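Local structure of BolA (Coxiella burnetii, 3TR3) at residues L48-L53 and L71-P76; T16-S21 and V37-F42. The protein is of unknown function, but as a BolA/IbaG-family protein is probably linked to stress responses, and binds a cobalt ion in the crystal. One frame throughout, in Å; residues are numbered along the deposited sequence.

Interaction 1: residues L48-L53 and L71-P76; sequences LTRHRL and LKTYTP
Arg-50 of helix 48-53 points at Thr-73 of strand 71-74, and the ring end of His-51 comes round to Leu-71 and Thr-73, with the axes of the two short segments 8.7 Å apart and their N-to-C directions 107° apart. The backbones come closest where the CA atoms of Arg-50 and Thr-73 lie 6.5 Å from each other. Thr-73 stands between the two helix residues: its OG1 meets the CB of Arg-50 at 3.4 Å and also lies at the edge of the His-51 ring, in the ring plane, beside CD2. The first torsion of Thr-73 turns this hydroxyl toward the helix and into that position, while CG2 also packs against CD2 of His-51. Leu-71 comes to the same imidazole from one face. Its CB sits 4.1 Å from the ring centroid, almost on the ring normal, in a CH-pi contact, and its CD1 reaches back to the CB of His-51. Such packing of helix 47-57 on one face of a sheet, its side chains meeting those of strand 68-74, belongs to the compact alpha+beta fold of the BolA family, which resembles the class II KH fold. Toward the end of the strand the long chain of Arg-50, extended from CG to NE, carries its guanidinium past Thr-73. There NH1 donates a hydrogen bond to Thr-73 O over 3.0 Å. The acceptor lies in the guanidinium plane, but the donor stands 45° out of the carbonyl plane and the bond is bent, 135° at the hydrogen. Several further partners fix the group: NH1 forms a salt bridge with Glu-78, and NE bonds to Gln-45 O. CG2 of Thr-75 touches NH2 at 4.0 Å, and the Thr-75 hydroxyl caps the N of Glu-78 at the start of helix 76-80.

Interaction 2: residues T16-S21 and V37-F42; sequences TGLSES and VLCPTF
Val-37, near the end of strand 32-38, touches Ser-21 through its CG1, which meets the serine CB at 4.1 Å. Leu-38 contributes its backbone: its O receives a CA-H...O contact from Ser-21, CA to O 3.2 Å, while its side chain leads off toward Tyr-79. At Cys-39 the CB packs on the CB of Ser-21, and a chi1 of -166° swings SG toward the turn, where it lies 3.6 Å from Ser-19 O and also meets CD2 of Leu-18. Pro-40 presses its CD to 3.4 Å from Glu-20 O and its CG against the CB of Glu-20. Phe-42 then returns to the interior; its CZ lies 4.0 Å from CD2 of Leu-18, and Cys-39 CB sits over one face of the ring. Across the contact, residues 18-21 form a type II beta turn in which Leu-18 O is gripped twice, by the N of Ser-21 and by its OG at 2.7 Å, both from the same face of the carbonyl plane. This turn joins helix 7-17 to strand 22-28, the antiparallel neighbour of strand 32-38, a helix-to-hairpin connection of the BolA-like alpha+beta fold.

Interactions 1 and 2 have centres about 9 Å apart and meet within the three-stranded mixed sheet, where strands 32-38 and 68-74 run parallel as neighbours. Two probable backbone hydrogen bonds join them, Tyr-74 N to Val-37 O and Lys-72 O to Val-37 N. Along the chain they come in series: interaction 2 closes with Phe-42, and interaction 1 opens on helix 47-57 a few residues later. Phe-42 belongs to both surroundings, since it also touches Arg-50 and Thr-73. Together the contacts tie the helix-to-hairpin turn, the central strand, helix 47-57 and strand 68-74 into one compact BolA-like domain.

Interaction 1: residues L48-L53 and L71-P76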
loop_
_atom_site.group_PDB
_atom_site.type_symbol
_atom_site.label_atom_id
_atom_site.label_comp_id
_atom_site.label_asym_id
_atom_site.label_seq_id
_atom_site.Cartn_x
_atom_site.Cartn_y
_atom_site.Cartn_z
ATOM N N LEU B 48 -19.471 2.165 -9.489
ATOM C CA LEU B 48 -19.089 2.454 -10.863
ATOM C C LEU B 48 -18.434 3.829 -11.007
ATOM O O LEU B 48 -17.396 3.966 -11.643
ATOM C CB LEU B 48 -20.312 2.374 -11.776
ATOM C CG LEU B 48 -19.980 2.799 -13.207
ATOM C CD1 LEU B 48 -18.951 1.823 -13.837
ATOM C CD2 LEU B 48 -21.222 2.902 -14.039
ATOM N N THR B 49 -19.034 4.844 -10.402
ATOM C CA THR B 49 -18.441 6.174 -10.383
ATOM C C THR B 49 -17.092 6.211 -9.675
ATOM O O THR B 49 -16.166 6.876 -10.141
ATOM C CB THR B 49 -19.361 7.168 -9.675
ATOM O OG1 THR B 49 -20.554 7.286 -10.442
ATOM C CG2 THR B 49 -18.687 8.521 -9.539
ATOM N N ARG B 50 -16.998 5.532 -8.531
ATOM C CA ARG B 50 -15.761 5.548 -7.747
ATOM C C ARG B 50 -14.639 5.020 -8.635
ATOM O O ARG B 50 -13.585 5.644 -8.766
ATOM C CB ARG B 50 -15.885 4.703 -6.491
ATOM C CG ARG B 50 -16.750 5.278 -5.394
ATOM C CD ARG B 50 -17.079 4.203 -4.363
ATOM N NE ARG B 50 -17.923 4.750 -3.320
ATOM C CZ ARG B 50 -17.856 4.444 -2.025
ATOM N NH1 ARG B 50 -16.929 3.579 -1.600
ATOM N NH2 ARG B 50 -18.710 5.023 -1.150
ATOM N N HIS B 51 -14.920 3.909 -9.310
ATOM C CA HIS B 51 -13.949 3.281 -10.214
ATOM C C HIS B 51 -13.593 4.182 -11.381
ATOM O O HIS B 51 -12.434 4.268 -11.751
ATOM C CB HIS B 51 -14.444 1.914 -10.720
ATOM C CG HIS B 51 -14.523 0.855 -9.658
ATOM N ND1 HIS B 51 -14.575 -0.492 -9.955
ATOM C CD2 HIS B 51 -14.567 0.943 -8.302
ATOM C CE1 HIS B 51 -14.649 -1.182 -8.831
ATOM N NE2 HIS B 51 -14.669 -0.336 -7.817
ATOM N N ARG B 52 -14.580 4.869 -11.955
ATOM C CA ARG B 52 -14.294 5.742 -13.086
ATOM C C ARG B 52 -13.415 6.937 -12.728
ATOM O O ARG B 52 -12.536 7.330 -13.515
ATOM C CB ARG B 52 -15.579 6.185 -13.771
ATOM C CG ARG B 52 -16.157 5.066 -14.564
ATOM C CD ARG B 52 -17.541 5.383 -15.005
ATOM N NE ARG B 52 -17.975 4.412 -16.003
ATOM C CZ ARG B 52 -19.137 4.473 -16.655
ATOM N NH1 ARG B 52 -19.995 5.467 -16.409
ATOM N NH2 ARG B 52 -19.438 3.535 -17.550
ATOM N N LEU B 53 -13.639 7.512 -11.549
ATOM C CA LEU B 53 -12.779 8.606 -11.102
ATOM C C LEU B 53 -11.298 8.156 -11.075
ATOM O O LEU B 53 -10.402 8.922 -11.458
ATOM C CB LEU B 53 -13.207 9.114 -9.733
ATOM C CG LEU B 53 -14.318 10.162 -9.752
ATOM C CD1 LEU B 53 -14.724 10.594 -8.322
ATOM C CD2 LEU B 53 -13.908 11.372 -10.630
ATOM N N LEU B 71 -10.217 -2.942 -8.908
ATOM C CA LEU B 71 -10.212 -1.935 -7.809
ATOM C C LEU B 71 -11.139 -2.269 -6.664
ATOM O O LEU B 71 -12.218 -2.798 -6.883
ATOM C CB LEU B 71 -10.587 -0.504 -8.284
ATOM C CG LEU B 71 -9.811 0.197 -9.395
ATOM C CD1 LEU B 71 -10.599 1.458 -9.980
ATOM C CD2 LEU B 71 -8.395 0.589 -8.923
ATOM N N LYS B 72 -10.693 -1.964 -5.448
ATOM C CA LYS B 72 -11.605 -1.765 -4.325
ATOM C C LYS B 72 -11.472 -0.326 -3.847
ATOM O O LYS B 72 -10.370 0.126 -3.545
ATOM C CB LYS B 72 -11.368 -2.720 -3.173
ATOM C CG LYS B 72 -11.618 -4.166 -3.499
ATOM C CD LYS B 72 -11.071 -5.085 -2.374
ATOM C CE LYS B 72 -11.357 -6.549 -2.681
ATOM N NZ LYS B 72 -10.741 -7.444 -1.676
ATOM N N THR B 73 -12.611 0.377 -3.795
ATOM C CA THR B 73 -12.656 1.813 -3.496
ATOM C C THR B 73 -13.431 2.091 -2.221
ATOM O O THR B 73 -14.586 1.727 -2.117
ATOM C CB THR B 73 -13.293 2.601 -4.674
ATOM O OG1 THR B 73 -14.500 1.954 -5.103
ATOM C CG2 THR B 73 -12.298 2.686 -5.860
ATOM N N TYR B 74 -12.791 2.721 -1.242
ATOM C CA TYR B 74 -13.436 2.966 0.038
ATOM C C TYR B 74 -13.335 4.432 0.404
ATOM O O TYR B 74 -12.393 5.118 0.026
ATOM C CB TYR B 74 -12.787 2.151 1.182
ATOM C CG TYR B 74 -12.824 0.640 1.005
ATOM C CD1 TYR B 74 -13.958 -0.100 1.323
ATOM C CD2 TYR B 74 -11.710 -0.046 0.527
ATOM C CE1 TYR B 74 -13.997 -1.470 1.143
ATOM C CE2 TYR B 74 -11.731 -1.412 0.356
ATOM C CZ TYR B 74 -12.869 -2.129 0.657
ATOM O OH TYR B 74 -12.858 -3.506 0.483
ATOM N N THR B 75 -14.310 4.912 1.162
ATOM C CA THR B 75 -14.076 6.133 1.889
ATOM C C THR B 75 -13.242 5.766 3.100
ATOM O O THR B 75 -13.288 4.636 3.579
ATOM C CB THR B 75 -15.385 6.802 2.389
ATOM O OG1 THR B 75 -16.081 5.927 3.291
ATOM C CG2 THR B 75 -16.276 7.211 1.218
ATOM N N PRO B 76 -12.496 6.734 3.616
ATOM C CA PRO B 76 -11.791 6.535 4.880
ATOM C C PRO B 76 -12.689 5.955 5.965
ATOM O O PRO B 76 -12.241 5.043 6.667
ATOM C CB PRO B 76 -11.313 7.939 5.243
ATOM C CG PRO B 76 -11.215 8.678 3.919
ATOM C CD PRO B 76 -12.204 8.042 2.987
#

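Interaction 2: residues T16-S21 and V37-F42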
loop_
_atom_site.group_PDB
_atom_site.type_symbol
_atom_site.label_atom_id
_atom_site.label_comp_id
_atom_site.label_asym_id
_atom_site.label_seq_id
_atom_site.Cartn_x
_atom_site.Cartn_y
_atom_site.Cartn_z
ATOM N N THR B 16 -1.454 11.121 -7.444
ATOM C CA THR B 16 -1.157 12.363 -8.114
ATOM C C THR B 16 -2.424 12.888 -8.771
ATOM O O THR B 16 -2.759 14.036 -8.601
ATOM C CB THR B 16 -0.038 12.175 -9.164
ATOM O OG1 THR B 16 1.206 11.996 -8.481
ATOM C CG2 THR B 16 0.088 13.384 -10.088
ATOM N N GLY B 17 -3.137 12.021 -9.480
ATOM C CA GLY B 17 -4.315 12.422 -10.222
ATOM C C GLY B 17 -5.575 12.663 -9.397
ATOM O O GLY B 17 -6.448 13.408 -9.812
ATOM N N LEU B 18 -5.680 12.031 -8.235
ATOM C CA LEU B 18 -6.910 12.072 -7.464
ATOM C C LEU B 18 -6.646 12.624 -6.060
ATOM O O LEU B 18 -6.068 11.936 -5.233
ATOM C CB LEU B 18 -7.519 10.666 -7.408
ATOM C CG LEU B 18 -8.881 10.588 -6.708
ATOM C CD1 LEU B 18 -9.886 11.271 -7.581
ATOM C CD2 LEU B 18 -9.332 9.190 -6.402
ATOM N N SER B 19 -7.042 13.875 -5.794
ATOM C CA SER B 19 -6.685 14.544 -4.523
ATOM C C SER B 19 -7.269 13.860 -3.312
ATOM O O SER B 19 -8.386 13.340 -3.363
ATOM C CB SER B 19 -7.066 16.022 -4.500
ATOM O OG SER B 19 -6.173 16.725 -5.337
ATOM N N GLU B 20 -6.487 13.853 -2.233
ATOM C CA GLU B 20 -6.909 13.246 -0.980
ATOM C C GLU B 20 -7.053 11.719 -1.079
ATOM O O GLU B 20 -7.646 11.100 -0.195
ATOM C CB GLU B 20 -8.232 13.869 -0.477
ATOM C CG GLU B 20 -8.259 15.365 -0.479
ATOM C CD GLU B 20 -7.132 15.976 0.346
ATOM O OE1 GLU B 20 -6.857 15.446 1.444
ATOM O OE2 GLU B 20 -6.528 16.985 -0.102
ATOM N N SER B 21 -6.518 11.098 -2.127
ATOM C CA SER B 21 -6.540 9.631 -2.150
ATOM C C SER B 21 -5.260 9.008 -1.564
ATOM O O SER B 21 -4.167 9.569 -1.657
ATOM C CB SER B 21 -6.882 9.041 -3.539
ATOM O OG SER B 21 -5.903 9.356 -4.514
ATOM N N VAL B 37 -8.135 1.629 -2.865
ATOM C CA VAL B 37 -8.017 3.081 -2.885
ATOM C C VAL B 37 -8.980 3.665 -1.867
ATOM O O VAL B 37 -10.153 3.267 -1.820
ATOM C CB VAL B 37 -8.320 3.675 -4.286
ATOM C CG1 VAL B 37 -8.035 5.171 -4.283
ATOM C CG2 VAL B 37 -7.466 3.012 -5.329
ATOM N N LEU B 38 -8.459 4.555 -1.020
ATOM C CA LEU B 38 -9.269 5.301 -0.082
ATOM C C LEU B 38 -9.339 6.729 -0.605
ATOM O O LEU B 38 -8.309 7.297 -0.985
ATOM C CB LEU B 38 -8.712 5.274 1.365
ATOM C CG LEU B 38 -8.399 3.940 2.076
ATOM C CD1 LEU B 38 -8.224 4.030 3.638
ATOM C CD2 LEU B 38 -9.366 2.827 1.725
ATOM N N CYS B 39 -10.554 7.293 -0.628
ATOM C CA CYS B 39 -10.782 8.696 -0.975
ATOM C C CYS B 39 -12.127 9.173 -0.382
ATOM O O CYS B 39 -13.160 8.519 -0.593
ATOM C CB CYS B 39 -10.789 8.857 -2.497
ATOM S SG CYS B 39 -10.658 10.562 -3.041
ATOM N N PRO B 40 -12.117 10.299 0.373
ATOM C CA PRO B 40 -13.369 10.859 0.916
ATOM C C PRO B 40 -14.329 11.340 -0.194
ATOM O O PRO B 40 -15.529 11.430 0.034
ATOM C CB PRO B 40 -12.885 12.030 1.793
ATOM C CG PRO B 40 -11.545 12.420 1.201
ATOM C CD PRO B 40 -10.942 11.112 0.748
ATOM N N THR B 41 -13.799 11.597 -1.385
ATOM C CA THR B 41 -14.590 11.992 -2.550
ATOM C C THR B 41 -15.567 10.890 -3.020
ATOM O O THR B 41 -16.532 11.148 -3.744
ATOM C CB THR B 41 -13.632 12.453 -3.697
ATOM O OG1 THR B 41 -12.945 13.641 -3.287
ATOM C CG2 THR B 41 -14.347 12.727 -4.993
ATOM N N PHE B 42 -15.324 9.654 -2.606
ATOM C CA PHE B 42 -16.207 8.547 -2.993
ATOM C C PHE B 42 -17.505 8.606 -2.180
ATOM O O PHE B 42 -18.447 7.882 -2.465
ATOM C CB PHE B 42 -15.550 7.165 -2.790
ATOM C CG PHE B 42 -14.281 6.935 -3.591
ATOM C CD1 PHE B 42 -14.062 7.580 -4.792
ATOM C CD2 PHE B 42 -13.311 6.039 -3.131
ATOM C CE1 PHE B 42 -12.877 7.345 -5.516
ATOM C CE2 PHE B 42 -12.144 5.793 -3.853
ATOM C CZ PHE B 42 -11.931 6.453 -5.065
#